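Local coordinates for polyketide synthase (Lyngbya majuscula 19L, PDB 3QIT), which probably acts as the decarboxylating thioesterase that ends curacin A biosynthesis, releasing the polyketide chain and forming its terminal alkene, at residues B[9-13]-B[14-18]; B[35-38]-B[39-43]; B[83-86]-B[87-91]; B[148-152]-B[153-157]; B[225-228]-B[229-232]. All coordinates share one frame; numbering follows the deposited sequence. Where two conformers were deposited one is given.

Contact 1: B[9-13]-B[14-18]; sequences LEFGG and NQICL
The Phe11 ring is met obliquely by Ile16, whose CD1 touches Phe11 CB at 3.6 Å while the ring itself runs on away from the neighbouring strand and packs on Arg87 of helix 78-91 and on Met72 of the second subunit. On the opposite face of the sheet, the Glu10 and Gln15 side chains cross at about a right angle, their carboxylate and amide planes 61° apart; the contact is between CG of Glu10 and NE2 of Gln15, 3.8 Å. Glu10 OE2 instead takes the N-H of Gly13 at 2.9 Å, from above the carboxylate plane.

This is a beta hairpin closed by a type I' turn from Phe11 to Asn14. Gly12 and Gly13 hold its two inner positions with positive phi, and at Gly13 a CB would jam against the preceding carbonyl. Leu9 and Ile16 exchange backbone bonds, the Ile16 N to Leu9 O one being nearly straight (2.7 Å, 175°), and Phe11 and Asn14 form the other hydrogen-bonded pair.

Asn14 has CG beside its own backbone N (chi1 -69°), which brings ND2 to 3.2 Å from Gly12 O, at an angle too poor for a hydrogen bond. Its side chain packs on Phe62, Leu70 and Met72 of the second subunit. With a glycine at Asn14 this amide would be gone, and all three would probably lose a packing partner. A water accepts from Gln15 NE2 at 2.9 Å.

Contact 2: B[35-38]-B[39-43]; sequences ILEQ and GLAWQ
Ala41 folds back tightly on Gln38: its N-H reaches Gln38 O at 3.0 Å, with an N-H...O angle of 154°, approaching from above the carbonyl plane, and its CB lies 3.3 Å from the same oxygen. The next backbone bond, Trp42 N to Gly39 O, continues the 3-10 segment 39-42, and Gly39 O also sits at the edge of the indole, in its plane. On the flank of this turn Glu37 OE1 touches Ala41 CB at 3.5 Å, while the carboxylate oxygen has its polar bond to His272.

The side-chain part is looser. Gln38 and Leu40 lie alongside one another and point the same way, with Gln38 OE1 3.8 Å from Leu40 CB and no nearer than 4.2 Å to Leu40 CD2. Gln38 CG stands between its own N and carbonyl carbon (chi1 53°), the crowded position, and an extended chain carries the amide past Leu40 to helix 179-188. There OE1 takes a bond from Arg188 and NE2 gives one to Leu185 O, so both ends of a buried amide are satisfied and its flip is fixed. Were Gln38 a leucine, Arg188 and the Leu185 carbonyl would probably be left without these mates, and the tie between that helix and the turn weakened.

No neighbouring subunit touches this region, and Trp42 rests on Val100 and His102 of strand 97-102. The turn belongs to the loop after strand 28-32, which in alpha/beta hydrolases commonly contributes to the oxyanion hole beside the nucleophile elbow.

Contact 3: B[83-86]-B[87-91]; sequences AQID and RVIQE
A bend in the Gln90 chain (chi2 -42°) turns its amide back along the helix towards Asp86, while Asp86 CG, placed opposite its own backbone N, projects its carboxylate alongside. The two side chains meet obliquely, with amide and carboxylate planes 70° apart. Gln90 NE2 donates to Asp86 O at 3.2 Å with an N-H...O angle of 143°, the carbonyl oxygen lying in the amide plane of Gln90 although the donor stands above the plane of the carbonyl. The same nitrogen is 3.1 Å from Asp86 OD1, a weak bond because the hydrogen points poorly at it.

Asp86 O is thus gripped twice, since Gln90 N reaches it too, at 3.0 Å, in the i to i+4 bond of the alpha helix. Its three forerunners, Arg87 N to Ala83 O, Val88 N to Gln84 O and Ile89 N to Ile85 O, repeat the pattern over a full turn. On the buried side Ile85 CG2 touches Ile89 CD1 at 4.0 Å, a spacing of one turn that lines both up against helix 104-115, where Leu108 and Ile112 receive them. On the flank beside strand 5-11, where Leu9 and Phe11 pack on Arg87, Arg87 NH1 meets Glu91 OE1 at 3.0 Å in a salt bridge, on the anti side but well out of the carboxylate plane, with the oxygen close to the guanidinium plane.

The polar partners of Asp86 are divided: OD2 is salt-bridged to Arg116, and OD1 takes the weak amide bond of Gln90 and is hydrogen-bonded elsewhere as well. The Arg116 charge is therefore likely to hold Asp86 ionised, while Gln90 gives its straighter bond to the backbone oxygen.

Contact 4: B[148-152]-B[153-157]; sequences LDYLS and STPQH
Ser153 grips the carbonyl of Tyr150 twice. Its OG gives a proton to Tyr150 O at 2.7 Å, lying in the carbonyl plane on a lone pair, and its own N-H reaches the same oxygen at 2.8 Å from 61° above that plane. The two donors therefore use different directions around one acceptor. The hydroxyl also comes to 3.5 Å from Tyr150 CD1, obliquely to the ring.

This is the C-terminal end of helix 140-151, where a serine takes up a carbonyl that the following helix turn no longer serves. The helix lies in the segment between strands 120-126 and 234-239, the usual place of the lid insertion in alpha/beta hydrolases.

Tyr150 reaches the loop because CG is set away from the backbone N (chi1 -176°), which carries the ring forward along the chain. Its OH ends 3.9 Å from Pro155 CG, the side chains crossing at about a right angle, and the hydroxyl is tied to Ile204 O. Further out, Leu151 packs on Leu79 of the second subunit. Asp149 OD1 makes a salt bridge with Arg116 of the second subunit, linking this helix end to the other chain.

Contact 5: B[225-228]-B[229-232]; sequences EMLK and SIQV
At the C-terminal end of helix 220-229 of the alpha/beta hydrolase fold, Ser229 folds its hydroxyl back onto the last turn as the chain leaves for strand 234-239. From its CB, Met226 O is 3.4 Å away and Glu225 O 3.6 Å. With OG held between the backbone N and the carbonyl carbon (chi1 80°), the tip turns onto Met226 O at 2.6 Å. The donor stands only 15° from the carbonyl plane, and the distance is short.

Around it the backbone bonds are thinner: Ser229 N is 3.0 Å from Met226 O and also reaches Glu225 O, both weakly, and Ile230 N makes only weak bonds to Met226 O and Leu227 O. The hydroxyl thus adds a short bond where the backbone bonds are either bent or long. Leu227 CD2 lies 3.8 Å from Ile230 CD1 in one of the two conformers of Ile230, so this touch is less certain; the two side chains point the same way. Leu227 packs on Thr110 of helix 104-115, and Ser229 on Val141 of the second subunit. A water stands 2.7 Å from Leu227 O and 2.9 Å from Ile230 O.

Along the chain the five contacts follow one another in series, contact 1 to contact 5. Contacts 1 and 3 are the close pair, with centres about 10 Å apart: the hairpin of strands 5-11 and 14-21 lies against helix 78-91, Phe11 CD1 being 3.5 Å from Arg87 CG. The centre of contact 2 is about 7 Å from that of the chain, in the loop after strand 28-32 of the same mixed sheet. Contacts 4 and 5 are farthest apart, with centres about 36 Å from each other, at the ends of helices 140-151 and 220-229. All but contact 2 touch the second subunit, so the interface reaches several separate parts of the fold, while the buried loop of contact 2 is untouched by the other chain.

Contact 1: B[9-13]-B[14-18]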
loop_
_atom_site.group_PDB
_atom_site.type_symbol
_atom_site.label_atom_id
_atom_site.label_comp_id
_atom_site.label_asym_id
_atom_site.label_seq_id
_atom_site.Cartn_x
_atom_site.Cartn_y
_atom_site.Cartn_z
ATOM N N LEU B 9 16.778 0.561 -13.296
ATOM C CA LEU B 9 15.534 0.671 -14.062
ATOM C C LEU B 9 14.630 1.643 -13.293
ATOM O O LEU B 9 14.495 1.522 -12.092
ATOM C CB LEU B 9 14.868 -0.700 -14.192
ATOM C CG LEU B 9 13.523 -0.865 -14.898
ATOM C CD1 LEU B 9 13.666 -0.433 -16.356
ATOM C CD2 LEU B 9 13.044 -2.301 -14.825
ATOM N N GLU B 10 14.063 2.631 -13.977
ATOM C CA GLU B 10 13.173 3.595 -13.296
ATOM C C GLU B 10 11.785 2.978 -13.223
ATOM O O GLU B 10 11.336 2.345 -14.175
ATOM C CB GLU B 10 13.133 4.932 -14.058
ATOM C CG GLU B 10 12.308 6.081 -13.375
ATOM C CD GLU B 10 10.786 5.996 -13.570
ATOM O OE1 GLU B 10 10.302 5.295 -14.479
ATOM O OE2 GLU B 10 10.048 6.654 -12.797
ATOM N N PHE B 11 11.115 3.149 -12.082
ATOM C CA PHE B 11 9.755 2.637 -11.901
ATOM C C PHE B 11 9.102 3.464 -10.824
ATOM O O PHE B 11 9.615 3.543 -9.711
ATOM C CB PHE B 11 9.770 1.153 -11.475
ATOM C CG PHE B 11 8.396 0.586 -11.227
ATOM C CD1 PHE B 11 7.456 0.574 -12.246
ATOM C CD2 PHE B 11 8.050 0.063 -9.984
ATOM C CE1 PHE B 11 6.160 0.057 -12.034
ATOM C CE2 PHE B 11 6.740 -0.473 -9.761
ATOM C CZ PHE B 11 5.819 -0.469 -10.785
ATOM N N GLY B 12 7.950 4.048 -11.159
ATOM C CA GLY B 12 7.120 4.766 -10.182
ATOM C C GLY B 12 7.829 5.938 -9.513
ATOM O O GLY B 12 7.528 6.274 -8.373
ATOM N N GLY B 13 8.795 6.540 -10.204
ATOM C CA GLY B 13 9.547 7.648 -9.633
ATOM C C GLY B 13 10.713 7.198 -8.784
ATOM O O GLY B 13 11.349 8.008 -8.120
ATOM N N ASN B 14 11.014 5.902 -8.824
ATOM C CA ASN B 14 12.057 5.333 -7.977
ATOM C C ASN B 14 13.031 4.564 -8.854
ATOM O O ASN B 14 12.823 4.462 -10.055
ATOM C CB ASN B 14 11.423 4.394 -6.969
ATOM C CG ASN B 14 10.589 5.127 -5.954
ATOM O OD1 ASN B 14 11.125 5.804 -5.101
ATOM N ND2 ASN B 14 9.269 4.977 -6.031
ATOM N N GLN B 15 14.096 4.045 -8.257
ATOM C CA GLN B 15 15.104 3.317 -9.058
ATOM C C GLN B 15 15.208 1.899 -8.557
ATOM O O GLN B 15 15.370 1.659 -7.353
ATOM C CB GLN B 15 16.451 4.028 -8.936
ATOM C CG GLN B 15 16.433 5.447 -9.525
ATOM C CD GLN B 15 16.374 5.433 -11.038
ATOM O OE1 GLN B 15 16.921 4.539 -11.671
ATOM N NE2 GLN B 15 15.700 6.430 -11.630
ATOM N N ILE B 16 15.133 0.949 -9.484
ATOM C CA ILE B 16 15.326 -0.462 -9.132
ATOM C C ILE B 16 16.751 -0.843 -9.537
ATOM O O ILE B 16 17.094 -0.727 -10.694
ATOM C CB ILE B 16 14.355 -1.352 -9.927
ATOM C CG1 ILE B 16 12.896 -1.005 -9.576
ATOM C CG2 ILE B 16 14.633 -2.862 -9.621
ATOM C CD1 ILE B 16 11.882 -1.650 -10.542
ATOM N N CYS B 17 17.537 -1.369 -8.604
ATOM C CA CYS B 17 18.864 -1.894 -8.961
ATOM C C CYS B 17 18.727 -3.357 -9.375
ATOM O O CYS B 17 18.201 -4.173 -8.600
ATOM C CB CYS B 17 19.818 -1.824 -7.759
ATOM S SG CYS B 17 21.500 -2.408 -8.252
ATOM N N LEU B 18 19.196 -3.700 -10.582
ATOM C CA LEU B 18 19.236 -5.106 -11.000
ATOM C C LEU B 18 20.661 -5.623 -10.895
ATOM O O LEU B 18 21.531 -5.134 -11.596
ATOM C CB LEU B 18 18.780 -5.218 -12.461
ATOM C CG LEU B 18 17.347 -4.803 -12.800
ATOM C CD1 LEU B 18 17.079 -5.070 -14.303
ATOM C CD2 LEU B 18 16.352 -5.543 -11.955
HETATM O O HOH W 1 14.242 8.178 -9.820
#

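Contact 2: B[35-38]-B[39-43]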
loop_
_atom_site.group_PDB
_atom_site.type_symbol
_atom_site.label_atom_id
_atom_site.label_comp_id
_atom_site.label_asym_id
_atom_site.label_seq_id
_atom_site.Cartn_x
_atom_site.Cartn_y
_atom_site.Cartn_z
ATOM N N ILE B 35 13.463 -10.713 3.081
ATOM C CA ILE B 35 13.436 -9.431 3.778
ATOM C C ILE B 35 14.801 -9.117 4.381
ATOM O O ILE B 35 15.491 -9.995 4.914
ATOM C CB ILE B 35 12.300 -9.417 4.866
ATOM C CG1 ILE B 35 11.977 -7.996 5.304
ATOM C CG2 ILE B 35 12.655 -10.276 6.076
ATOM C CD1 ILE B 35 11.261 -7.208 4.276
ATOM N N LEU B 36 15.155 -7.838 4.297
ATOM C CA LEU B 36 16.424 -7.278 4.781
ATOM C C LEU B 36 17.644 -7.666 3.966
ATOM O O LEU B 36 18.710 -7.102 4.177
ATOM C CB LEU B 36 16.665 -7.573 6.269
ATOM C CG LEU B 36 15.537 -7.154 7.178
ATOM C CD1 LEU B 36 15.979 -7.370 8.610
ATOM C CD2 LEU B 36 15.127 -5.706 6.928
ATOM N N GLU B 37 17.496 -8.590 3.021
ATOM C CA GLU B 37 18.667 -8.970 2.192
ATOM C C GLU B 37 18.824 -8.097 0.932
ATOM O O GLU B 37 18.428 -6.934 0.943
ATOM C CB GLU B 37 18.668 -10.470 1.904
ATOM C CG GLU B 37 18.890 -11.253 3.216
ATOM C CD GLU B 37 19.192 -12.718 3.003
ATOM O OE1 GLU B 37 20.330 -13.055 2.603
ATOM O OE2 GLU B 37 18.284 -13.530 3.263
ATOM N N GLN B 38 19.455 -8.624 -0.124
ATOM C CA GLN B 38 19.793 -7.794 -1.283
ATOM C C GLN B 38 20.128 -8.736 -2.421
ATOM O O GLN B 38 20.362 -9.924 -2.194
ATOM C CB GLN B 38 21.028 -6.913 -0.975
ATOM C CG GLN B 38 22.226 -7.702 -0.464
ATOM C CD GLN B 38 23.441 -6.827 -0.224
ATOM O OE1 GLN B 38 23.798 -5.990 -1.054
ATOM N NE2 GLN B 38 24.071 -7.001 0.933
ATOM N N GLY B 39 20.135 -8.220 -3.638
ATOM C CA GLY B 39 20.383 -9.094 -4.805
ATOM C C GLY B 39 21.726 -9.780 -4.763
ATOM O O GLY B 39 21.852 -10.945 -5.167
ATOM N N LEU B 40 22.722 -9.088 -4.205
ATOM C CA LEU B 40 24.063 -9.648 -4.066
ATOM C C LEU B 40 24.104 -10.917 -3.203
ATOM O O LEU B 40 24.993 -11.722 -3.381
ATOM C CB LEU B 40 25.038 -8.585 -3.543
ATOM C CG LEU B 40 26.470 -8.990 -3.208
ATOM C CD1 LEU B 40 27.222 -9.472 -4.425
ATOM C CD2 LEU B 40 27.201 -7.854 -2.552
ATOM N N ALA B 41 23.100 -11.135 -2.345
ATOM C CA ALA B 41 23.079 -12.327 -1.490
ATOM C C ALA B 41 22.984 -13.621 -2.313
ATOM O O ALA B 41 23.243 -14.699 -1.795
ATOM C CB ALA B 41 21.895 -12.245 -0.456
ATOM N N TRP B 42 22.600 -13.493 -3.587
ATOM C CA TRP B 42 22.488 -14.644 -4.484
ATOM C C TRP B 42 23.799 -15.019 -5.131
ATOM O O TRP B 42 23.833 -15.980 -5.888
ATOM C CB TRP B 42 21.464 -14.355 -5.598
ATOM C CG TRP B 42 20.033 -14.411 -5.109
ATOM C CD1 TRP B 42 19.215 -13.348 -4.856
ATOM C CD2 TRP B 42 19.294 -15.591 -4.772
ATOM N NE1 TRP B 42 17.986 -13.800 -4.407
ATOM C CE2 TRP B 42 18.014 -15.174 -4.345
ATOM C CE3 TRP B 42 19.588 -16.968 -4.804
ATOM C CZ2 TRP B 42 17.007 -16.086 -3.961
ATOM C CZ3 TRP B 42 18.586 -17.876 -4.423
ATOM C CH2 TRP B 42 17.314 -17.429 -3.990
ATOM N N GLN B 43 24.878 -14.292 -4.840
ATOM C CA GLN B 43 26.117 -14.462 -5.630
ATOM C C GLN B 43 26.656 -15.893 -5.656
ATOM O O GLN B 43 27.120 -16.372 -6.702
ATOM C CB GLN B 43 27.202 -13.511 -5.133
ATOM C CG GLN B 43 28.516 -13.669 -5.909
ATOM C CD GLN B 43 29.304 -12.394 -5.958
ATOM O OE1 GLN B 43 29.066 -11.550 -6.808
ATOM N NE2 GLN B 43 30.266 -12.255 -5.067
#

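Contact 3: B[83-86]-B[87-91]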
loop_
_atom_site.group_PDB
_atom_site.type_symbol
_atom_site.label_atom_id
_atom_site.label_comp_id
_atom_site.label_asym_id
_atom_site.label_seq_id
_atom_site.Cartn_x
_atom_site.Cartn_y
_atom_site.Cartn_z
ATOM N N ALA B 83 4.396 -5.465 -7.823
ATOM C CA ALA B 83 4.408 -4.600 -8.995
ATOM C C ALA B 83 5.840 -4.373 -9.487
ATOM O O ALA B 83 6.083 -4.238 -10.692
ATOM C CB ALA B 83 3.707 -3.232 -8.677
ATOM N N GLN B 84 6.775 -4.234 -8.545
ATOM C CA GLN B 84 8.179 -4.050 -8.857
ATOM C C GLN B 84 8.700 -5.277 -9.609
ATOM O O GLN B 84 9.396 -5.128 -10.612
ATOM C CB GLN B 84 9.001 -3.856 -7.554
ATOM C CG GLN B 84 10.482 -3.586 -7.802
ATOM C CD GLN B 84 11.348 -3.680 -6.531
ATOM O OE1 GLN B 84 10.849 -3.780 -5.396
ATOM N NE2 GLN B 84 12.660 -3.632 -6.736
ATOM N N ILE B 85 8.410 -6.475 -9.090
ATOM C CA ILE B 85 8.849 -7.713 -9.781
ATOM C C ILE B 85 8.207 -7.852 -11.192
ATOM O O ILE B 85 8.890 -8.207 -12.146
ATOM C CB ILE B 85 8.620 -8.963 -8.929
ATOM C CG1 ILE B 85 9.499 -8.907 -7.686
ATOM C CG2 ILE B 85 8.916 -10.268 -9.736
ATOM C CD1 ILE B 85 9.056 -9.838 -6.589
ATOM N N ASP B 86 6.916 -7.552 -11.306
ATOM C CA ASP B 86 6.218 -7.534 -12.619
ATOM C C ASP B 86 6.931 -6.573 -13.579
ATOM O O ASP B 86 7.165 -6.902 -14.751
ATOM C CB ASP B 86 4.765 -7.100 -12.435
ATOM C CG ASP B 86 3.832 -7.559 -13.570
ATOM O OD1 ASP B 86 4.088 -8.608 -14.213
ATOM O OD2 ASP B 86 2.807 -6.871 -13.787
ATOM N N ARG B 87 7.289 -5.386 -13.088
ATOM C CA ARG B 87 8.035 -4.433 -13.918
ATOM C C ARG B 87 9.382 -4.997 -14.402
ATOM O O ARG B 87 9.745 -4.821 -15.567
ATOM C CB ARG B 87 8.252 -3.119 -13.156
ATOM C CG ARG B 87 9.051 -2.086 -13.933
ATOM C CD ARG B 87 8.282 -1.658 -15.187
ATOM N NE ARG B 87 9.038 -0.711 -15.995
ATOM C CZ ARG B 87 9.882 -1.063 -16.962
ATOM N NH1 ARG B 87 10.078 -2.350 -17.248
ATOM N NH2 ARG B 87 10.521 -0.128 -17.653
ATOM N N VAL B 88 10.104 -5.686 -13.511
ATOM C CA VAL B 88 11.387 -6.299 -13.856
ATOM C C VAL B 88 11.189 -7.362 -14.946
ATOM O O VAL B 88 11.947 -7.407 -15.925
ATOM C CB VAL B 88 12.067 -6.951 -12.615
ATOM C CG1 VAL B 88 13.294 -7.735 -13.062
ATOM C CG2 VAL B 88 12.483 -5.872 -11.589
ATOM N N ILE B 89 10.151 -8.178 -14.801
ATOM C CA ILE B 89 9.852 -9.204 -15.823
ATOM C C ILE B 89 9.575 -8.571 -17.180
ATOM O O ILE B 89 10.069 -9.054 -18.221
ATOM C CB ILE B 89 8.710 -10.118 -15.393
ATOM C CG1 ILE B 89 9.185 -10.986 -14.236
ATOM C CG2 ILE B 89 8.269 -11.043 -16.570
ATOM C CD1 ILE B 89 8.068 -11.618 -13.428
ATOM N N GLN B 90 8.820 -7.473 -17.178
ATOM C CA GLN B 90 8.515 -6.768 -18.422
ATOM C C GLN B 90 9.785 -6.270 -19.109
ATOM O O GLN B 90 9.814 -6.100 -20.328
ATOM C CB GLN B 90 7.538 -5.592 -18.208
ATOM C CG GLN B 90 6.196 -5.913 -17.514
ATOM C CD GLN B 90 5.516 -7.204 -17.968
ATOM O OE1 GLN B 90 5.200 -7.378 -19.152
ATOM N NE2 GLN B 90 5.258 -8.106 -17.012
ATOM N N GLU B 91 10.839 -6.062 -18.330
ATOM C CA GLU B 91 12.111 -5.570 -18.847
ATOM C C GLU B 91 12.977 -6.694 -19.430
ATOM O O GLU B 91 13.873 -6.436 -20.234
ATOM C CB GLU B 91 12.864 -4.801 -17.752
ATOM C CG GLU B 91 14.028 -3.927 -18.232
ATOM C CD GLU B 91 13.603 -2.682 -19.010
ATOM O OE1 GLU B 91 12.387 -2.413 -19.158
ATOM O OE2 GLU B 91 14.515 -1.972 -19.490
#

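Contact 4: B[148-152]-B[153-157]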
loop_
_atom_site.group_PDB
_atom_site.type_symbol
_atom_site.label_atom_id
_atom_site.label_comp_id
_atom_site.label_asym_id
_atom_site.label_seq_id
_atom_site.Cartn_x
_atom_site.Cartn_y
_atom_site.Cartn_z
ATOM N N LEU B 148 -0.127 2.655 12.466
ATOM C CA LEU B 148 -0.085 4.109 12.256
ATOM C C LEU B 148 0.990 4.774 13.107
ATOM O O LEU B 148 1.680 5.697 12.656
ATOM C CB LEU B 148 -1.444 4.753 12.529
ATOM C CG LEU B 148 -2.324 4.991 11.302
ATOM C CD1 LEU B 148 -2.596 3.682 10.609
ATOM C CD2 LEU B 148 -3.620 5.684 11.697
ATOM N N ASP B 149 1.141 4.302 14.342
ATOM C CA ASP B 149 2.194 4.834 15.227
ATOM C C ASP B 149 3.557 4.476 14.648
ATOM O O ASP B 149 4.479 5.301 14.640
ATOM C CB ASP B 149 2.060 4.259 16.644
ATOM C CG ASP B 149 0.838 4.795 17.381
ATOM O OD1 ASP B 149 0.282 5.838 16.975
ATOM O OD2 ASP B 149 0.448 4.171 18.380
ATOM N N TYR B 150 3.681 3.252 14.151
ATOM C CA TYR B 150 4.965 2.844 13.572
ATOM C C TYR B 150 5.315 3.627 12.294
ATOM O O TYR B 150 6.442 4.130 12.160
ATOM C CB TYR B 150 5.009 1.340 13.336
ATOM C CG TYR B 150 6.353 0.915 12.830
ATOM C CD1 TYR B 150 7.473 0.912 13.680
ATOM C CD2 TYR B 150 6.528 0.574 11.490
ATOM C CE1 TYR B 150 8.722 0.544 13.217
ATOM C CE2 TYR B 150 7.782 0.210 11.009
ATOM C CZ TYR B 150 8.873 0.193 11.882
ATOM O OH TYR B 150 10.117 -0.159 11.418
ATOM N N LEU B 151 4.344 3.740 11.390
ATOM C CA LEU B 151 4.493 4.502 10.137
ATOM C C LEU B 151 5.006 5.931 10.360
ATOM O O LEU B 151 5.674 6.506 9.478
ATOM C CB LEU B 151 3.157 4.568 9.387
ATOM C CG LEU B 151 2.476 3.319 8.814
ATOM C CD1 LEU B 151 1.058 3.682 8.429
ATOM C CD2 LEU B 151 3.200 2.749 7.615
ATOM N N SER B 152 4.713 6.500 11.533
ATOM C CA SER B 152 5.114 7.874 11.794
ATOM C C SER B 152 6.332 7.930 12.694
ATOM O O SER B 152 6.795 9.014 13.059
ATOM C CB SER B 152 3.955 8.695 12.373
ATOM O OG SER B 152 3.454 8.109 13.546
ATOM N N SER B 153 6.861 6.760 13.043
ATOM C CA SER B 153 8.095 6.713 13.802
ATOM C C SER B 153 9.248 6.892 12.825
ATOM O O SER B 153 9.101 6.753 11.606
ATOM C CB SER B 153 8.221 5.426 14.635
ATOM O OG SER B 153 8.525 4.295 13.830
ATOM N N THR B 154 10.395 7.246 13.349
ATOM C CA THR B 154 11.528 7.443 12.461
ATOM C C THR B 154 12.659 6.608 13.038
ATOM O O THR B 154 13.611 7.158 13.608
ATOM C CB THR B 154 11.890 8.941 12.374
ATOM O OG1 THR B 154 11.923 9.485 13.698
ATOM C CG2 THR B 154 10.861 9.707 11.552
ATOM N N PRO B 155 12.537 5.261 12.947
ATOM C CA PRO B 155 13.564 4.398 13.542
ATOM C C PRO B 155 14.941 4.657 12.921
ATOM O O PRO B 155 15.064 4.910 11.705
ATOM C CB PRO B 155 13.058 2.969 13.250
ATOM C CG PRO B 155 12.155 3.122 12.071
ATOM C CD PRO B 155 11.518 4.483 12.217
ATOM N N GLN B 156 15.957 4.683 13.779
ATOM C CA GLN B 156 17.326 4.915 13.352
ATOM C C GLN B 156 18.097 3.612 13.402
ATOM O O GLN B 156 17.903 2.792 14.296
ATOM C CB GLN B 156 18.014 5.945 14.260
ATOM C CG GLN B 156 17.438 7.356 14.169
ATOM C CD GLN B 156 17.215 7.832 12.741
ATOM O OE1 GLN B 156 18.157 7.935 11.948
ATOM N NE2 GLN B 156 15.963 8.132 12.407
ATOM N N HIS B 157 18.971 3.415 12.429
ATOM C CA HIS B 157 19.856 2.252 12.443
ATOM C C HIS B 157 20.948 2.462 13.498
ATOM O O HIS B 157 21.298 3.608 13.824
ATOM C CB HIS B 157 20.604 2.165 11.108
ATOM C CG HIS B 157 19.788 1.627 9.975
ATOM N ND1 HIS B 157 19.217 0.374 10.002
ATOM C CD2 HIS B 157 19.523 2.139 8.745
ATOM C CE1 HIS B 157 18.623 0.137 8.846
ATOM N NE2 HIS B 157 18.781 1.198 8.071
#

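Contact 5: B[225-228]-B[229-232]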
loop_
_atom_site.group_PDB
_atom_site.type_symbol
_atom_site.label_atom_id
_atom_site.label_comp_id
_atom_site.label_asym_id
_atom_site.label_seq_id
_atom_site.Cartn_x
_atom_site.Cartn_y
_atom_site.Cartn_z
ATOM N N GLU B 225 -5.115 -21.206 -1.310
ATOM C CA GLU B 225 -5.859 -21.228 -2.562
ATOM C C GLU B 225 -4.992 -20.723 -3.712
ATOM O O GLU B 225 -5.074 -21.247 -4.822
ATOM C CB GLU B 225 -7.175 -20.447 -2.463
ATOM C CG GLU B 225 -8.245 -21.132 -1.604
ATOM C CD GLU B 225 -8.814 -22.414 -2.225
ATOM O OE1 GLU B 225 -9.467 -23.190 -1.487
ATOM O OE2 GLU B 225 -8.625 -22.650 -3.444
ATOM N N MET B 226 -4.162 -19.718 -3.439
ATOM C CA MET B 226 -3.188 -19.237 -4.419
ATOM C C MET B 226 -2.239 -20.372 -4.801
ATOM O O MET B 226 -2.053 -20.652 -5.994
ATOM C CB MET B 226 -2.407 -18.033 -3.874
ATOM C CG MET B 226 -1.042 -17.795 -4.539
ATOM S SD MET B 226 -0.318 -16.194 -4.147
ATOM C CE MET B 226 -1.335 -15.145 -5.174
ATOM N N LEU B 227 -1.662 -21.023 -3.788
ATOM C CA LEU B 227 -0.713 -22.126 -4.006
ATOM C C LEU B 227 -1.351 -23.262 -4.814
ATOM O O LEU B 227 -0.726 -23.816 -5.735
ATOM C CB LEU B 227 -0.166 -22.663 -2.678
ATOM C CG LEU B 227 0.674 -21.740 -1.770
ATOM C CD1 LEU B 227 1.173 -22.486 -0.563
ATOM C CD2 LEU B 227 1.835 -21.081 -2.503
ATOM N N LYS B 228 -2.608 -23.562 -4.500
ATOM C CA LYS B 228 -3.346 -24.618 -5.185
ATOM C C LYS B 228 -3.503 -24.317 -6.681
ATOM O O LYS B 228 -3.506 -25.241 -7.497
ATOM C CB LYS B 228 -4.715 -24.826 -4.519
ATOM C CG LYS B 228 -5.375 -26.155 -4.840
ATOM C CD LYS B 228 -6.733 -26.300 -4.155
ATOM C CE LYS B 228 -7.357 -27.664 -4.467
ATOM N NZ LYS B 228 -8.789 -27.766 -4.041
ATOM N N SER B 229 -3.599 -23.028 -7.017
ATOM C CA SER B 229 -3.887 -22.556 -8.381
ATOM C C SER B 229 -2.679 -22.550 -9.325
ATOM O O SER B 229 -2.844 -22.469 -10.558
ATOM C CB SER B 229 -4.486 -21.143 -8.334
ATOM O OG SER B 229 -3.479 -20.147 -8.165
ATOM N N ILE B 230 -1.480 -22.627 -8.752
ATOM C CA ILE B 230 -0.216 -22.549 -9.490
ATOM C C ILE B 230 -0.194 -23.643 -10.575
ATOM O O ILE B 230 -0.229 -24.825 -10.229
ATOM C CB ILE B 230 1.017 -22.706 -8.522
ATOM C CG1 ILE B 230 1.048 -21.616 -7.425
ATOM C CG2 ILE B 230 2.329 -22.720 -9.312
ATOM C CD1 ILE B 230 1.959 -21.940 -6.157
ATOM N N GLN B 231 -0.124 -23.256 -11.846
ATOM C CA GLN B 231 -0.116 -24.226 -12.955
ATOM C C GLN B 231 1.280 -24.529 -13.494
ATOM O O GLN B 231 1.487 -25.534 -14.199
ATOM C CB GLN B 231 -1.028 -23.745 -14.088
ATOM C CG GLN B 231 -2.532 -23.854 -13.793
ATOM C CD GLN B 231 -3.085 -25.270 -13.950
ATOM O OE1 GLN B 231 -2.675 -26.198 -13.246
ATOM N NE2 GLN B 231 -4.039 -25.433 -14.865
ATOM N N VAL B 232 2.228 -23.668 -13.131
ATOM C CA VAL B 232 3.590 -23.819 -13.621
ATOM C C VAL B 232 4.340 -24.917 -12.875
ATOM O O VAL B 232 4.059 -25.212 -11.710
ATOM C CB VAL B 232 4.415 -22.500 -13.593
ATOM C CG1 VAL B 232 3.753 -21.424 -14.451
ATOM C CG2 VAL B 232 4.655 -22.029 -12.168
HETATM O O HOH W 2 -0.086 -25.773 -7.514
#